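Local coordinates for UBP3-associated protein BRE5 (Saccharomyces cerevisiae, PDB 2QIY) that works with the deubiquitinating enzyme UBP3 in cleaving ubiquitin, a role bearing on Sec23, the piece here being its NTF2-like domain, at residues Tyr23-Leu33 and Phe75-Leu85; Lys102-Met112 and Phe122-Pro130. All blocks are in the same frame, centred on the assembly; numbering follows the deposited sequence.

Contact 1: residues Tyr23-Leu33 and Phe75-Leu85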
# COMPACT_ATOMS: atom_id res chain seq x y z
N TYR A 23 9.03 -13.16 -3.79
CA TYR A 23 9.96 -13.06 -2.66
C TYR A 23 10.95 -14.19 -2.63
O TYR A 23 12.11 -14.00 -2.22
CB TYR A 23 9.24 -12.91 -1.33
CG TYR A 23 8.45 -11.63 -1.21
CD1 TYR A 23 9.08 -10.38 -1.13
CD2 TYR A 23 7.05 -11.66 -1.15
CE1 TYR A 23 8.33 -9.18 -1.02
CE2 TYR A 23 6.30 -10.49 -1.02
CZ TYR A 23 6.94 -9.26 -0.96
OH TYR A 23 6.20 -8.12 -0.83
N GLU A 24 10.54 -15.36 -3.09
CA GLU A 24 11.45 -16.48 -3.06
C GLU A 24 12.51 -16.35 -4.15
O GLU A 24 13.63 -16.82 -3.96
CB GLU A 24 10.69 -17.80 -3.08
CG GLU A 24 9.96 -18.07 -1.75
CD GLU A 24 9.12 -19.34 -1.77
OE1 GLU A 24 8.88 -19.89 -2.88
OE2 GLU A 24 8.73 -19.82 -0.68
N ARG A 25 12.17 -15.69 -5.26
CA ARG A 25 13.14 -15.43 -6.33
C ARG A 25 14.27 -14.53 -5.83
O ARG A 25 15.40 -14.62 -6.33
CB ARG A 25 12.49 -14.79 -7.57
CG ARG A 25 11.67 -15.77 -8.38
CD ARG A 25 11.32 -15.18 -9.74
NE ARG A 25 10.00 -14.55 -9.78
CZ ARG A 25 9.78 -13.25 -9.77
NH1 ARG A 25 10.80 -12.39 -9.73
NH2 ARG A 25 8.54 -12.78 -9.81
N MET A 26 13.97 -13.65 -4.88
CA MET A 26 14.99 -12.83 -4.24
C MET A 26 16.00 -13.67 -3.50
O MET A 26 17.19 -13.36 -3.50
CB MET A 26 14.36 -11.87 -3.25
CG MET A 26 13.45 -10.91 -3.95
SD MET A 26 13.11 -9.54 -2.86
CE MET A 26 12.26 -8.43 -4.01
N ARG A 27 15.51 -14.71 -2.83
CA ARG A 27 16.38 -15.62 -2.13
C ARG A 27 17.26 -16.38 -3.11
O ARG A 27 18.46 -16.53 -2.90
CB ARG A 27 15.55 -16.62 -1.34
CG ARG A 27 16.34 -17.51 -0.37
CD ARG A 27 15.40 -18.47 0.35
NE ARG A 27 14.67 -19.29 -0.63
CZ ARG A 27 13.44 -19.79 -0.47
NH1 ARG A 27 12.74 -19.60 0.64
NH2 ARG A 27 12.91 -20.51 -1.46
N THR A 28 16.65 -16.86 -4.19
CA THR A 28 17.33 -17.81 -5.06
C THR A 28 18.25 -17.19 -6.11
O THR A 28 19.31 -17.77 -6.40
CB THR A 28 16.35 -18.82 -5.71
OG1 THR A 28 15.47 -18.13 -6.57
CG2 THR A 28 15.53 -19.52 -4.67
N ASP A 29 17.84 -16.06 -6.70
CA ASP A 29 18.68 -15.43 -7.74
C ASP A 29 18.27 -14.01 -8.10
O ASP A 29 17.47 -13.81 -9.01
CB ASP A 29 18.73 -16.29 -9.01
CG ASP A 29 19.79 -15.81 -9.99
OD1 ASP A 29 20.37 -14.71 -9.79
OD2 ASP A 29 20.04 -16.55 -10.98
N PRO A 30 18.81 -13.01 -7.38
CA PRO A 30 18.47 -11.60 -7.64
C PRO A 30 18.72 -11.15 -9.09
O PRO A 30 18.06 -10.24 -9.57
CB PRO A 30 19.38 -10.83 -6.67
CG PRO A 30 19.61 -11.80 -5.53
CD PRO A 30 19.74 -13.14 -6.24
N SER A 31 19.70 -11.78 -9.74
CA SER A 31 20.08 -11.40 -11.12
C SER A 31 19.06 -11.79 -12.18
O SER A 31 19.21 -11.39 -13.34
CB SER A 31 21.48 -11.95 -11.48
OG SER A 31 21.43 -13.33 -11.82
N LYS A 32 18.05 -12.60 -11.80
CA LYS A 32 16.98 -12.97 -12.74
C LYS A 32 15.62 -12.36 -12.39
O LYS A 32 14.62 -12.57 -13.09
CB LYS A 32 16.83 -14.49 -12.83
CG LYS A 32 17.98 -15.19 -13.49
CD LYS A 32 17.70 -16.67 -13.53
CE LYS A 32 18.75 -17.42 -14.30
NZ LYS A 32 18.65 -18.88 -13.98
N LEU A 33 15.57 -11.62 -11.28
CA LEU A 33 14.34 -10.92 -10.88
C LEU A 33 13.75 -10.07 -11.98
O LEU A 33 12.53 -10.05 -12.15
CB LEU A 33 14.59 -10.02 -9.66
CG LEU A 33 14.80 -10.80 -8.37
CD1 LEU A 33 15.34 -9.84 -7.32
CD2 LEU A 33 13.45 -11.37 -7.92
N PHE A 75 19.03 -4.75 -8.90
CA PHE A 75 18.98 -5.99 -8.12
C PHE A 75 20.32 -6.73 -8.10
O PHE A 75 20.76 -7.24 -7.08
CB PHE A 75 17.88 -6.93 -8.64
CG PHE A 75 16.49 -6.53 -8.20
CD1 PHE A 75 15.47 -6.42 -9.12
CD2 PHE A 75 16.21 -6.27 -6.85
CE1 PHE A 75 14.18 -6.07 -8.72
CE2 PHE A 75 14.92 -5.92 -6.44
CZ PHE A 75 13.92 -5.82 -7.38
N SER A 76 20.98 -6.76 -9.26
CA SER A 76 22.24 -7.44 -9.40
C SER A 76 23.35 -6.83 -8.52
O SER A 76 24.12 -7.57 -7.88
CB SER A 76 22.65 -7.49 -10.87
OG SER A 76 21.74 -8.30 -11.60
N ARG A 77 23.42 -5.49 -8.47
CA ARG A 77 24.41 -4.78 -7.64
C ARG A 77 24.24 -5.12 -6.16
O ARG A 77 25.20 -5.08 -5.39
CB ARG A 77 24.31 -3.27 -7.83
N ASN A 78 23.00 -5.44 -5.79
CA ASN A 78 22.64 -5.70 -4.41
C ASN A 78 22.38 -7.16 -4.14
O ASN A 78 21.70 -7.51 -3.17
CB ASN A 78 21.40 -4.87 -4.06
CG ASN A 78 21.72 -3.41 -3.99
OD1 ASN A 78 22.56 -3.02 -3.18
ND2 ASN A 78 21.10 -2.60 -4.85
N ASP A 79 22.97 -8.01 -4.98
CA ASP A 79 22.71 -9.45 -4.95
C ASP A 79 22.79 -10.05 -3.52
O ASP A 79 21.86 -10.72 -3.07
CB ASP A 79 23.68 -10.18 -5.89
CG ASP A 79 23.23 -11.60 -6.22
OD1 ASP A 79 23.41 -12.46 -5.34
OD2 ASP A 79 22.75 -11.85 -7.35
N ALA A 80 23.91 -9.83 -2.83
CA ALA A 80 24.11 -10.44 -1.52
C ALA A 80 23.03 -10.03 -0.52
O ALA A 80 22.47 -10.87 0.22
CB ALA A 80 25.50 -10.10 -0.99
N LYS A 81 22.73 -8.74 -0.50
CA LYS A 81 21.70 -8.19 0.39
C LYS A 81 20.31 -8.72 0.05
O LYS A 81 19.57 -9.14 0.92
CB LYS A 81 21.69 -6.67 0.31
CG LYS A 81 22.34 -5.97 1.48
CD LYS A 81 21.39 -6.00 2.68
CE LYS A 81 22.15 -6.05 3.99
NZ LYS A 81 21.26 -6.33 5.16
N VAL A 82 19.98 -8.72 -1.23
CA VAL A 82 18.67 -9.14 -1.71
C VAL A 82 18.45 -10.62 -1.33
O VAL A 82 17.37 -11.01 -0.89
CB VAL A 82 18.52 -8.87 -3.25
CG1 VAL A 82 17.29 -9.58 -3.79
CG2 VAL A 82 18.47 -7.34 -3.54
N ARG A 83 19.51 -11.43 -1.45
CA ARG A 83 19.41 -12.86 -1.13
C ARG A 83 19.05 -13.10 0.34
O ARG A 83 18.62 -14.20 0.72
CB ARG A 83 20.75 -13.54 -1.43
CG ARG A 83 20.95 -13.85 -2.91
CD ARG A 83 22.29 -14.57 -3.15
NE ARG A 83 22.47 -14.89 -4.57
CZ ARG A 83 22.22 -16.09 -5.09
NH1 ARG A 83 21.83 -17.08 -4.30
NH2 ARG A 83 22.39 -16.31 -6.40
N SER A 84 19.27 -12.09 1.17
CA SER A 84 19.09 -12.25 2.61
C SER A 84 17.74 -11.70 3.08
O SER A 84 17.47 -11.69 4.28
CB SER A 84 20.26 -11.61 3.37
OG SER A 84 20.19 -10.19 3.36
N LEU A 85 16.89 -11.29 2.13
CA LEU A 85 15.59 -10.70 2.47
C LEU A 85 14.64 -11.77 2.98
O LEU A 85 14.57 -12.86 2.43
CB LEU A 85 15.01 -9.97 1.26
CG LEU A 85 13.66 -9.25 1.42
CD1 LEU A 85 13.53 -8.06 0.47
CD2 LEU A 85 12.49 -10.25 1.23
O HOH W 1 20.67 -17.47 -1.50
O HOH W 2 22.99 -14.28 -8.33

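Contact 2: residues Lys102-Met112 and Phe122-Pro130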
# COMPACT_ATOMS: atom_id res chain seq x y z
N LYS A 102 -8.19 -6.58 -17.26
CA LYS A 102 -7.40 -7.82 -17.26
C LYS A 102 -6.08 -7.74 -16.47
O LYS A 102 -5.44 -8.77 -16.22
CB LYS A 102 -7.13 -8.27 -18.71
CG LYS A 102 -8.37 -8.73 -19.48
CD LYS A 102 -9.03 -9.95 -18.82
CE LYS A 102 -10.19 -10.51 -19.65
NZ LYS A 102 -11.47 -9.71 -19.53
N SER A 103 -5.67 -6.54 -16.10
CA SER A 103 -4.50 -6.36 -15.24
C SER A 103 -4.92 -6.54 -13.78
O SER A 103 -6.11 -6.45 -13.46
CB SER A 103 -3.87 -5.00 -15.47
OG SER A 103 -3.35 -4.92 -16.78
N ILE A 104 -3.94 -6.79 -12.90
CA ILE A 104 -4.24 -7.04 -11.49
C ILE A 104 -3.44 -6.10 -10.60
O ILE A 104 -2.22 -6.02 -10.72
CB ILE A 104 -3.95 -8.51 -11.09
CG1 ILE A 104 -4.61 -9.49 -12.06
CG2 ILE A 104 -4.41 -8.76 -9.63
CD1 ILE A 104 -4.08 -10.90 -11.95
N LEU A 105 -4.14 -5.39 -9.72
CA LEU A 105 -3.55 -4.56 -8.67
C LEU A 105 -3.46 -5.39 -7.40
O LEU A 105 -4.48 -5.92 -6.96
CB LEU A 105 -4.50 -3.38 -8.38
CG LEU A 105 -4.08 -2.03 -7.78
CD1 LEU A 105 -5.17 -1.30 -6.94
CD2 LEU A 105 -2.65 -1.90 -7.20
N ILE A 106 -2.26 -5.50 -6.83
CA ILE A 106 -2.05 -6.26 -5.61
C ILE A 106 -1.44 -5.35 -4.53
O ILE A 106 -0.49 -4.62 -4.80
CB ILE A 106 -1.11 -7.49 -5.85
CG1 ILE A 106 -1.65 -8.38 -6.96
CG2 ILE A 106 -0.92 -8.27 -4.55
CD1 ILE A 106 -0.69 -9.54 -7.36
N MET A 107 -1.96 -5.41 -3.32
CA MET A 107 -1.25 -4.76 -2.21
C MET A 107 -0.94 -5.78 -1.14
O MET A 107 -1.83 -6.56 -0.75
CB MET A 107 -2.10 -3.70 -1.53
CG MET A 107 -2.40 -2.49 -2.30
SD MET A 107 -3.47 -1.53 -1.20
CE MET A 107 -2.28 -0.96 -0.03
N ALA A 108 0.30 -5.78 -0.65
CA ALA A 108 0.71 -6.70 0.40
C ALA A 108 1.21 -5.89 1.59
O ALA A 108 1.75 -4.80 1.41
CB ALA A 108 1.80 -7.58 -0.11
N THR A 109 1.01 -6.38 2.81
CA THR A 109 1.66 -5.69 3.93
C THR A 109 2.25 -6.75 4.81
O THR A 109 1.79 -7.90 4.81
CB THR A 109 0.70 -4.83 4.82
OG1 THR A 109 -0.08 -5.67 5.69
CG2 THR A 109 -0.23 -3.96 3.98
N GLY A 110 3.23 -6.35 5.61
CA GLY A 110 3.88 -7.33 6.49
C GLY A 110 5.03 -6.70 7.22
O GLY A 110 5.09 -5.47 7.35
N GLU A 111 5.95 -7.55 7.65
CA GLU A 111 7.16 -7.11 8.36
C GLU A 111 8.35 -7.77 7.69
O GLU A 111 8.37 -8.99 7.52
CB GLU A 111 7.05 -7.42 9.85
CG GLU A 111 5.91 -6.61 10.50
CD GLU A 111 5.90 -6.58 12.02
OE1 GLU A 111 6.82 -7.12 12.68
OE2 GLU A 111 4.97 -5.92 12.55
N MET A 112 9.27 -6.94 7.23
CA MET A 112 10.39 -7.37 6.41
C MET A 112 11.68 -7.23 7.21
O MET A 112 11.83 -6.32 8.02
CB MET A 112 10.44 -6.48 5.14
CG MET A 112 11.51 -6.86 4.17
SD MET A 112 11.27 -5.89 2.66
CE MET A 112 9.82 -6.69 1.99
N PHE A 122 6.05 -2.89 6.36
CA PHE A 122 6.00 -2.38 4.98
C PHE A 122 4.65 -2.62 4.35
O PHE A 122 3.89 -3.49 4.77
CB PHE A 122 7.07 -3.08 4.12
CG PHE A 122 6.69 -4.49 3.72
CD1 PHE A 122 6.03 -4.72 2.50
CD2 PHE A 122 6.94 -5.58 4.56
CE1 PHE A 122 5.65 -5.98 2.12
CE2 PHE A 122 6.57 -6.85 4.18
CZ PHE A 122 5.92 -7.07 2.95
N CYS A 123 4.38 -1.83 3.32
CA CYS A 123 3.33 -2.12 2.38
C CYS A 123 3.96 -2.11 0.99
O CYS A 123 4.83 -1.29 0.66
CB CYS A 123 2.24 -1.09 2.51
SG CYS A 123 2.68 0.61 2.42
N GLN A 124 3.58 -3.08 0.17
CA GLN A 124 4.17 -3.16 -1.16
C GLN A 124 3.04 -3.36 -2.16
O GLN A 124 2.17 -4.22 -1.94
CB GLN A 124 5.21 -4.30 -1.27
CG GLN A 124 5.96 -4.33 -2.64
CD GLN A 124 7.26 -5.15 -2.62
OE1 GLN A 124 8.01 -5.18 -3.62
NE2 GLN A 124 7.54 -5.81 -1.51
N THR A 125 3.06 -2.60 -3.25
CA THR A 125 1.99 -2.67 -4.23
C THR A 125 2.56 -3.05 -5.58
O THR A 125 3.63 -2.56 -5.95
CB THR A 125 1.28 -1.31 -4.32
OG1 THR A 125 0.56 -1.13 -3.09
CG2 THR A 125 0.30 -1.30 -5.43
N PHE A 126 1.85 -3.90 -6.30
CA PHE A 126 2.24 -4.35 -7.64
C PHE A 126 1.10 -4.17 -8.63
O PHE A 126 -0.08 -4.25 -8.26
CB PHE A 126 2.49 -5.85 -7.62
CG PHE A 126 3.53 -6.28 -6.63
CD1 PHE A 126 3.15 -6.58 -5.31
CD2 PHE A 126 4.87 -6.44 -7.02
CE1 PHE A 126 4.11 -7.00 -4.39
CE2 PHE A 126 5.82 -6.90 -6.10
CZ PHE A 126 5.43 -7.16 -4.79
N ILE A 127 1.46 -3.97 -9.90
CA ILE A 127 0.49 -4.11 -10.99
C ILE A 127 1.03 -5.17 -11.95
O ILE A 127 2.20 -5.09 -12.37
CB ILE A 127 0.23 -2.79 -11.76
CG1 ILE A 127 -0.41 -1.77 -10.82
CG2 ILE A 127 -0.73 -3.05 -12.95
CD1 ILE A 127 -1.77 -2.12 -10.44
N LEU A 128 0.19 -6.15 -12.24
CA LEU A 128 0.50 -7.25 -13.16
C LEU A 128 -0.28 -7.06 -14.45
O LEU A 128 -1.51 -6.90 -14.43
CB LEU A 128 0.13 -8.61 -12.54
CG LEU A 128 0.68 -8.91 -11.14
CD1 LEU A 128 0.39 -10.37 -10.83
CD2 LEU A 128 2.17 -8.63 -11.07
N LEU A 129 0.43 -7.12 -15.56
CA LEU A 129 -0.16 -6.95 -16.88
C LEU A 129 -0.10 -8.29 -17.64
O LEU A 129 0.97 -8.87 -17.78
CB LEU A 129 0.63 -5.88 -17.64
CG LEU A 129 0.22 -5.62 -19.10
CD1 LEU A 129 -1.05 -4.83 -19.15
CD2 LEU A 129 1.34 -4.87 -19.79
N PRO A 130 -1.24 -8.77 -18.17
CA PRO A 130 -1.14 -10.09 -18.81
C PRO A 130 -0.30 -10.06 -20.08
O PRO A 130 -0.20 -9.02 -20.74
CB PRO A 130 -2.60 -10.45 -19.14
CG PRO A 130 -3.36 -9.15 -19.09
CD PRO A 130 -2.59 -8.18 -18.24

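Contact 1: residues Tyr23-Leu33 and Phe75-Leu85
P30, in the turn after helix 11-28, packs into segment 75-85: its ring crosses the side chains of D79 and R83 at about a right angle and touches V82. Its CG meets V82 CG1 at 3.7 Å; a compact, apolar ring with polarised C-H groups suits a place against both V82 and the guanidinium face. Deeper in, L33 CD1 sits over a face of the F75 ring, 3.7 Å from the ring centroid, a CH-pi contact. M26, long and flexible, lays its CB against V82 CG1 and its SD 3.7 Å from L85 CD1. Beside it the backbones make a CA-H...O contact, R83 CA lying 3.3 Å from M26 O.

The second shell is polar. D79, its CG anti to the backbone N (chi1 -164°), brings OD1 to R83 NE at 2.7 Å in a salt bridge. The bond lies 3° from the guanidinium plane, which probably fixes the group's rotation, with P30 CD over one face. One water donates to D29 OD1 and to D79 OD2, 2.6 Å from the latter, and accepts from R83 NH2, linking two carboxylates that would otherwise probably repel. Were D79 an alanine, R83 NE would probably lose its charged mate and the bridging water one acceptor, leaving the guanidinium freer to turn away from P30.

Around this, V82 and L85 also touch Y48, M26 reaches H45 and F75 reaches L43 on strand 41-46, and Y23 packs on F122 and F126 of strand 120-130, so the end of helix 11-28 is wedged between helices 68-77 and 79-82 and the curved sheet.

Contact 2: residues Lys102-Met112 and Phe122-Pro130
An antiparallel beta hairpin of the NTF2-like fold pairs strand 103-114 with strand 120-130, in the curved sheet that packs against helix 11-28. Four hydrogen-bonded pairs, I104 with L128, I106 with F126, A108 with Q124 and G110 with F122, each give two N-H...O bonds; the straightest, I106 N to F126 O, is 2.9 Å long with 173° at the hydrogen.

The side chains of I104, I106, A108, F122, F126 and L128 lie, with the polar Q124, on the face turned to helix 11-28, where I104, I106, F122 and F126 touch it, as their apolar character suits. I106 CD1 touches L128 CD1 at 3.7 Å, a diagonal contact between successive pairs, and F126 meets the rings of F18 and Y22 edge-to-face.

L105, M107, T109, C123, T125 and I127 occupy the other face, where M107, C123 and T125 pack on the second subunit, M107 and T125 each on the other's counterpart. Here L105 CD2 is packed tightly against both T125 CG2 and I127 CD1, 3.4 Å from the latter. M107 and T125 run side by side, CG of the methionine 3.4 Å from T125 OG1, a buried hydroxyl with no polar partner. T109 OG1, by contrast, is bonded to T91 on strand 85-97.

Near the turn, G110 suits its place because a side chain there would press on the F122 ring. With chi1 at 76°, F122 turns its CG between its own N and carbonyl carbon and leans the ring over the glycine backbone: G110 N lies over one face, while M112 CE sits over the opposite face, 3.9 Å from the centroid and 8° off the normal, the CH-pi part of a Met-aromatic contact.

In the fold
Contact 2 is a buried strand pair within the sheet, held by regular backbone bonds; contact 1 is a partly buried junction of helix ends, with no clear direct hydrogen bond between its segments. The inner side of contact 1 is apolar, while its outer side carries charges and bridging waters, chemistry suited to a surface; contact 2 sets aromatic and aliphatic groups against the helix and aliphatic and small polar ones against the second subunit. The two also touch through the sheet itself, L85 CD1, at the start of strand 85-97, lying 3.8 Å from M112 SD. Helix 11-28 takes part in both surroundings, its end in contact 1 and its earlier turns over contact 2.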